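Local coordinates for protein toll (Drosophila melanogaster, PDB 4LXR) that acts as the cell-surface receptor for the cleaved cytokine Spaetzle, setting dorsal-ventral polarity in the embryo and switching on antifungal defence, at residues T315-I320 with E336-L341; A360-L365 with S384-L389. All coordinates share one frame; numbering follows the deposited sequence.

Interaction 1: T315-I320 with E336-L341; sequences TQITNI and EHQVNL. With NAG (2-acetamido-2-deoxy-beta-D-glucopyranose), chain D; NAG (2-acetamido-2-deoxy-beta-D-glucopyranose), chain L.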
loop_
_atom_site.group_PDB
_atom_site.type_symbol
_atom_site.label_atom_id
_atom_site.label_comp_id
_atom_site.label_asym_id
_atom_site.label_seq_id
_atom_site.Cartn_x
_atom_site.Cartn_y
_atom_site.Cartn_z
ATOM N N THR A 315 21.735 24.455 -17.187
ATOM C CA THR A 315 22.379 23.946 -15.982
ATOM C C THR A 315 21.484 23.970 -14.746
ATOM O O THR A 315 21.788 23.310 -13.751
ATOM C CB THR A 315 23.700 24.695 -15.687
ATOM O OG1 THR A 315 23.415 26.023 -15.239
ATOM C CG2 THR A 315 24.575 24.765 -16.943
ATOM N N GLN A 316 20.379 24.708 -14.813
ATOM C CA GLN A 316 19.509 24.861 -13.648
ATOM C C GLN A 316 18.395 23.827 -13.535
ATOM O O GLN A 316 17.593 23.886 -12.612
ATOM C CB GLN A 316 18.903 26.272 -13.588
ATOM C CG GLN A 316 19.934 27.387 -13.454
ATOM C CD GLN A 316 21.013 27.077 -12.439
ATOM O OE1 GLN A 316 22.187 26.926 -12.789
ATOM N NE2 GLN A 316 20.624 26.977 -11.172
ATOM N N ILE A 317 18.325 22.886 -14.466
ATOM C CA ILE A 317 17.265 21.882 -14.411
ATOM C C ILE A 317 17.343 21.031 -13.130
ATOM O O ILE A 317 18.404 20.503 -12.784
ATOM C CB ILE A 317 17.298 20.972 -15.648
ATOM C CG1 ILE A 317 17.080 21.820 -16.915
ATOM C CG2 ILE A 317 16.245 19.908 -15.536
ATOM C CD1 ILE A 317 17.084 21.030 -18.198
ATOM N N THR A 318 16.222 20.917 -12.425
ATOM C CA THR A 318 16.182 20.180 -11.167
ATOM C C THR A 318 15.255 18.963 -11.236
ATOM O O THR A 318 15.419 18.012 -10.480
ATOM C CB THR A 318 15.727 21.094 -10.007
ATOM O OG1 THR A 318 14.430 21.642 -10.309
ATOM C CG2 THR A 318 16.747 22.235 -9.778
ATOM N N ASN A 319 14.271 18.994 -12.133
ATOM C CA ASN A 319 13.286 17.920 -12.174
ATOM C C ASN A 319 12.959 17.530 -13.587
ATOM O O ASN A 319 12.538 18.371 -14.377
ATOM C CB ASN A 319 12.004 18.352 -11.460
ATOM C CG ASN A 319 12.226 18.652 -9.991
ATOM O OD1 ASN A 319 12.712 19.725 -9.629
ATOM N ND2 ASN A 319 11.860 17.699 -9.143
ATOM N N ILE A 320 13.163 16.256 -13.911
ATOM C CA ILE A 320 12.841 15.740 -15.235
ATOM C C ILE A 320 11.966 14.505 -15.086
ATOM O O ILE A 320 12.341 13.547 -14.415
ATOM C CB ILE A 320 14.104 15.336 -16.013
ATOM C CG1 ILE A 320 15.070 16.507 -16.136
ATOM C CG2 ILE A 320 13.745 14.768 -17.386
ATOM C CD1 ILE A 320 16.302 16.179 -16.983
ATOM N N GLU A 336 24.929 15.709 -19.306
ATOM C CA GLU A 336 26.287 16.175 -19.064
ATOM C C GLU A 336 26.354 17.558 -18.397
ATOM O O GLU A 336 27.297 17.863 -17.665
ATOM C CB GLU A 336 27.048 16.185 -20.393
ATOM C CG GLU A 336 28.519 16.480 -20.294
ATOM C CD GLU A 336 29.144 16.709 -21.658
ATOM O OE1 GLU A 336 28.491 16.364 -22.670
ATOM O OE2 GLU A 336 30.275 17.245 -21.716
ATOM N N HIS A 337 25.358 18.401 -18.640
ATOM C CA HIS A 337 25.366 19.737 -18.050
ATOM C C HIS A 337 24.453 19.867 -16.822
ATOM O O HIS A 337 24.449 20.895 -16.148
ATOM C CB HIS A 337 25.024 20.799 -19.108
ATOM C CG HIS A 337 25.974 20.821 -20.266
ATOM N ND1 HIS A 337 27.196 21.458 -20.213
ATOM C CD2 HIS A 337 25.892 20.269 -21.500
ATOM C CE1 HIS A 337 27.825 21.301 -21.366
ATOM N NE2 HIS A 337 27.056 20.583 -22.164
ATOM N N GLN A 338 23.701 18.817 -16.516
ATOM C CA GLN A 338 22.712 18.896 -15.446
ATOM C C GLN A 338 23.288 18.711 -14.029
ATOM O O GLN A 338 22.900 17.813 -13.288
ATOM C CB GLN A 338 21.535 17.947 -15.729
ATOM C CG GLN A 338 20.511 18.529 -16.726
ATOM C CD GLN A 338 21.114 18.775 -18.094
ATOM O OE1 GLN A 338 21.619 17.849 -18.724
ATOM N NE2 GLN A 338 21.093 20.034 -18.552
ATOM N N VAL A 339 24.187 19.609 -13.651
ATOM C CA VAL A 339 24.833 19.565 -12.341
ATOM C C VAL A 339 23.861 19.755 -11.152
ATOM O O VAL A 339 24.176 19.388 -10.023
ATOM C CB VAL A 339 26.003 20.589 -12.276
ATOM C CG1 VAL A 339 25.475 22.035 -12.169
ATOM C CG2 VAL A 339 26.939 20.262 -11.139
ATOM N N ASN A 340 22.680 20.310 -11.409
ATOM C CA ASN A 340 21.722 20.592 -10.338
ATOM C C ASN A 340 20.501 19.686 -10.341
ATOM O O ASN A 340 19.537 19.947 -9.622
ATOM C CB ASN A 340 21.249 22.050 -10.406
ATOM C CG ASN A 340 22.350 23.035 -10.076
ATOM O OD1 ASN A 340 22.943 22.979 -9.002
ATOM N ND2 ASN A 340 22.639 23.940 -11.012
ATOM N N LEU A 341 20.523 18.648 -11.168
ATOM C CA LEU A 341 19.381 17.749 -11.279
ATOM C C LEU A 341 19.157 17.046 -9.939
ATOM O O LEU A 341 20.104 16.536 -9.344
ATOM C CB LEU A 341 19.622 16.743 -12.399
ATOM C CG LEU A 341 18.490 15.770 -12.728
ATOM C CD1 LEU A 341 17.237 16.520 -13.175
ATOM C CD2 LEU A 341 18.954 14.789 -13.794
HETATM C C1 NAG D . 11.950 17.948 -7.721
HETATM C C2 NAG D . 10.622 18.189 -6.984
HETATM C C3 NAG D . 10.862 18.324 -5.483
HETATM C C4 NAG D . 11.683 17.156 -4.947
HETATM C C5 NAG D . 12.955 16.977 -5.774
HETATM C C6 NAG D . 13.779 15.769 -5.367
HETATM C C7 NAG D . 8.837 19.291 -8.257
HETATM C C8 NAG D . 8.236 20.604 -8.670
HETATM N N2 NAG D . 9.927 19.362 -7.489
HETATM O O3 NAG D . 9.607 18.390 -4.816
HETATM O O4 NAG D . 12.052 17.438 -3.602
HETATM O O5 NAG D . 12.611 16.802 -7.153
HETATM O O6 NAG D . 13.012 14.570 -5.359
HETATM O O7 NAG D . 8.361 18.214 -8.611
HETATM C C1 NAG L . 25.418 20.528 -6.533
HETATM C C2 NAG L . 26.770 20.029 -7.117
HETATM C C3 NAG L . 27.884 21.050 -6.878
HETATM C C4 NAG L . 27.469 22.416 -7.400
HETATM C C5 NAG L . 26.198 22.841 -6.677
HETATM C C6 NAG L . 25.681 24.189 -7.124
HETATM C C7 NAG L . 27.321 18.476 -5.271
HETATM C C8 NAG L . 27.723 17.074 -4.925
HETATM N N2 NAG L . 27.148 18.731 -6.577
HETATM O O3 NAG L . 29.070 20.614 -7.533
HETATM O O4 NAG L . 28.512 23.373 -7.223
HETATM O O5 NAG L . 25.163 21.890 -6.969
HETATM O O6 NAG L . 25.444 24.208 -8.526
HETATM O O7 NAG L . 27.153 19.333 -4.405
HETATM O O HOH W 1 21.051 20.776 -13.593
#

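Interaction 2: A360-L365 with S384-L389; sequences AHTTNL and SNLGNL. With NAG (2-acetamido-2-deoxy-beta-D-glucopyranose), chain L.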
loop_
_atom_site.group_PDB
_atom_site.type_symbol
_atom_site.label_atom_id
_atom_site.label_comp_id
_atom_site.label_asym_id
_atom_site.label_seq_id
_atom_site.Cartn_x
_atom_site.Cartn_y
_atom_site.Cartn_z
ATOM N N ALA A 360 27.496 10.861 -14.832
ATOM C CA ALA A 360 28.814 11.298 -14.387
ATOM C C ALA A 360 28.806 12.706 -13.788
ATOM O O ALA A 360 29.621 13.007 -12.916
ATOM C CB ALA A 360 29.837 11.196 -15.519
ATOM N N HIS A 361 27.889 13.561 -14.241
ATOM C CA HIS A 361 27.872 14.955 -13.789
ATOM C C HIS A 361 26.669 15.315 -12.916
ATOM O O HIS A 361 26.620 16.405 -12.357
ATOM C CB HIS A 361 27.975 15.935 -14.979
ATOM C CG HIS A 361 29.230 15.783 -15.786
ATOM N ND1 HIS A 361 29.431 14.736 -16.663
ATOM C CD2 HIS A 361 30.353 16.536 -15.841
ATOM C CE1 HIS A 361 30.622 14.852 -17.222
ATOM N NE2 HIS A 361 31.204 15.933 -16.738
ATOM N N THR A 362 25.696 14.416 -12.796
ATOM C CA THR A 362 24.504 14.735 -12.011
ATOM C C THR A 362 24.761 14.418 -10.557
ATOM O O THR A 362 24.070 13.579 -9.976
ATOM C CB THR A 362 23.297 13.902 -12.432
ATOM O OG1 THR A 362 23.650 12.516 -12.358
ATOM C CG2 THR A 362 22.860 14.258 -13.849
ATOM N N THR A 363 25.742 15.100 -9.969
ATOM C CA THR A 363 26.242 14.733 -8.654
ATOM C C THR A 363 25.299 15.138 -7.529
ATOM O O THR A 363 25.497 14.738 -6.388
ATOM C CB THR A 363 27.655 15.308 -8.393
ATOM O OG1 THR A 363 27.614 16.733 -8.483
ATOM C CG2 THR A 363 28.643 14.773 -9.412
ATOM N N ASN A 364 24.272 15.917 -7.860
ATOM C CA ASN A 364 23.278 16.350 -6.881
ATOM C C ASN A 364 22.001 15.506 -6.898
ATOM O O ASN A 364 21.061 15.786 -6.156
ATOM C CB ASN A 364 22.912 17.822 -7.109
ATOM C CG ASN A 364 23.879 18.770 -6.445
ATOM O OD1 ASN A 364 24.095 18.690 -5.243
ATOM N ND2 ASN A 364 24.478 19.669 -7.233
ATOM N N LEU A 365 21.960 14.493 -7.752
ATOM C CA LEU A 365 20.756 13.671 -7.892
ATOM C C LEU A 365 20.380 13.042 -6.558
ATOM O O LEU A 365 21.218 12.414 -5.931
ATOM C CB LEU A 365 20.985 12.556 -8.914
ATOM C CG LEU A 365 19.729 11.943 -9.527
ATOM C CD1 LEU A 365 18.892 13.014 -10.239
ATOM C CD2 LEU A 365 20.118 10.824 -10.494
ATOM N N SER A 384 28.604 5.738 -9.707
ATOM C CA SER A 384 29.821 5.999 -8.942
ATOM C C SER A 384 30.004 7.461 -8.563
ATOM O O SER A 384 30.846 7.780 -7.727
ATOM C CB SER A 384 31.056 5.505 -9.696
ATOM O OG SER A 384 31.297 6.324 -10.827
ATOM N N ASN A 385 29.227 8.343 -9.186
ATOM C CA ASN A 385 29.287 9.768 -8.870
ATOM C C ASN A 385 28.037 10.229 -8.156
ATOM O O ASN A 385 27.800 11.434 -8.008
ATOM C CB ASN A 385 29.479 10.602 -10.137
ATOM C CG ASN A 385 30.937 10.745 -10.525
ATOM O OD1 ASN A 385 31.399 10.131 -11.486
ATOM N ND2 ASN A 385 31.669 11.568 -9.780
ATOM N N LEU A 386 27.219 9.276 -7.722
ATOM C CA LEU A 386 25.932 9.644 -7.159
ATOM C C LEU A 386 25.946 9.651 -5.629
ATOM O O LEU A 386 25.067 9.071 -4.989
ATOM C CB LEU A 386 24.828 8.744 -7.711
ATOM C CG LEU A 386 24.504 8.932 -9.197
ATOM C CD1 LEU A 386 23.250 8.150 -9.585
ATOM C CD2 LEU A 386 24.341 10.425 -9.544
ATOM N N GLY A 387 26.943 10.326 -5.059
ATOM C CA GLY A 387 27.094 10.419 -3.618
ATOM C C GLY A 387 25.886 10.957 -2.853
ATOM O O GLY A 387 25.723 10.670 -1.667
ATOM N N ASN A 388 25.038 11.736 -3.519
ATOM C CA ASN A 388 23.876 12.333 -2.859
ATOM C C ASN A 388 22.557 11.586 -3.044
ATOM O O ASN A 388 21.530 11.969 -2.459
ATOM C CB ASN A 388 23.675 13.790 -3.309
ATOM C CG ASN A 388 24.476 14.766 -2.484
ATOM O OD1 ASN A 388 25.631 14.518 -2.163
ATOM N ND2 ASN A 388 23.856 15.880 -2.118
ATOM N N LEU A 389 22.560 10.564 -3.893
ATOM C CA LEU A 389 21.328 9.823 -4.179
ATOM C C LEU A 389 20.711 9.276 -2.883
ATOM O O LEU A 389 21.410 8.703 -2.065
ATOM C CB LEU A 389 21.613 8.680 -5.152
ATOM C CG LEU A 389 20.373 8.018 -5.755
ATOM C CD1 LEU A 389 19.585 9.037 -6.581
ATOM C CD2 LEU A 389 20.775 6.800 -6.596
HETATM C C1 NAG L . 25.418 20.528 -6.533
HETATM C C2 NAG L . 26.770 20.029 -7.117
HETATM C C3 NAG L . 27.884 21.050 -6.878
HETATM C C4 NAG L . 27.469 22.416 -7.400
HETATM C C5 NAG L . 26.198 22.841 -6.677
HETATM C C6 NAG L . 25.681 24.189 -7.124
HETATM C C7 NAG L . 27.321 18.476 -5.271
HETATM C C8 NAG L . 27.723 17.074 -4.925
HETATM N N2 NAG L . 27.148 18.731 -6.577
HETATM O O3 NAG L . 29.070 20.614 -7.533
HETATM O O4 NAG L . 28.512 23.373 -7.223
HETATM O O5 NAG L . 25.163 21.890 -6.969
HETATM O O6 NAG L . 25.444 24.208 -8.526
HETATM O O7 NAG L . 27.153 19.333 -4.405
HETATM O O HOH W 2 23.864 12.141 -6.296
HETATM O O HOH W 3 27.489 13.168 -5.338
HETATM O O HOH W 4 21.628 17.222 -3.851
#

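Interaction 1: T315-I320 with E336-L341
The amide of Asn340 reaches across to Thr315: ND2 donates to Thr315 O at 2.9 Å, with an N-H...O angle of 152°, and comes in from above the carbonyl plane, 41° out of it. A water grips the same gap from inside, giving one proton to Thr315 O (2.6 Å) and the other to Ile317 O (2.8 Å) while it accepts from Asn340 N. Thr315 O therefore has two donors. Ile317 O also faces Leu341 CA, 3.3 Å away in a CA-H...O contact.

The apolar side belongs to Leu341. Its CG stands opposite the backbone N (chi1 -176°), which carries CD1 back to the other segment, 3.7 Å from Ile320 CG1; the two side chains cross at about a right angle. Gln338 runs beside Ile317, pointing the same way, but spends its NE2 protons on the backbone oxygens of Ser314 and Phe311.

Further out, Asn340 OD1 accepts from O6 of the sugar on Asn364 (2.8 Å). The Gln316 side chain runs beside that of Asn340, its amide steeply turned against it, while its OE1 takes a proton from Thr315 OG1. Just before the strand, Thr318 OG1 bonds to Asn319 OD1 at 2.7 Å and also to Gln295 O, which probably helps to hold the asparagine whose ND2 carries its own glycan. Replacing Asn340 with an alanine would probably leave Thr315 O to the water alone and the sugar O6 without its acceptor.

Here two successive coils of the leucine-rich-repeat solenoid meet as they turn into their strands. No backbone hydrogen bond crosses within these segments; direct ones start just beyond, from Thr318 to Leu342 and Ser343. With both amide branches engaged, Asn340 probably keeps one orientation and ties the next coil's glycan to this one.

Interaction 2: A360-L365 with S384-L389
Asn385 lays its amide face over Ala360 O, which sits 3.5 Å from CG, almost squarely above the plane. The Asn364 amide is held at its edges instead: ND2 bears the sugar and also donates to Val339 O, while OD1 accepts from a water that in turn receives a proton from Asn388 ND2 (3.1 Å). That water gives its other proton to Asn364 O. The sugar's own acetamide is fixed by N2, which donates to Thr363 OG1 at 2.8 Å and nearly straight, 175°.

These are consecutive coils of a leucine-rich-repeat solenoid, each making a type I turn, Thr362 to Leu365 and Leu386 to Leu389, just ahead of a strand. Leu365 and Leu389 hold equivalent places and lie side by side, pointing the same way, CG of Leu365 4.1 Å from CD1 of Leu389. Leu386 sets its CD2 against the first turn, 3.2 Å from Thr362 O and near Leu365 CB; chi2 of -171° sends CD1 along the chain and leaves CD2 as the branch that meets Thr362 O. Between the backbones, one water donates to Leu365 O (2.7 Å) and more weakly to Thr363 O, and another links Thr363 O to Asn385 O.

In the fold
Interactions 1 and 2 fall on neighbouring turns of one solenoid, their centres about 11 Å apart, and repeat a single plan: leucines inward, polar turns outward, a water bridging equivalent backbone atoms of adjacent coils. Leu341 CG packs on Leu365 CD1 at 3.7 Å, so the buried row runs on from one contact into the other. Both are partly buried, but interaction 1 extends into strand 319-321, whereas interaction 2 lies wholly in loops. The chemistry departs most at the polar turns: both use waters, but only interaction 1 adds a direct side-chain-to-backbone hydrogen bond across its segments. The glycan of Asn364 touches both, bonded to Thr363 in one and to Asn340 in the other.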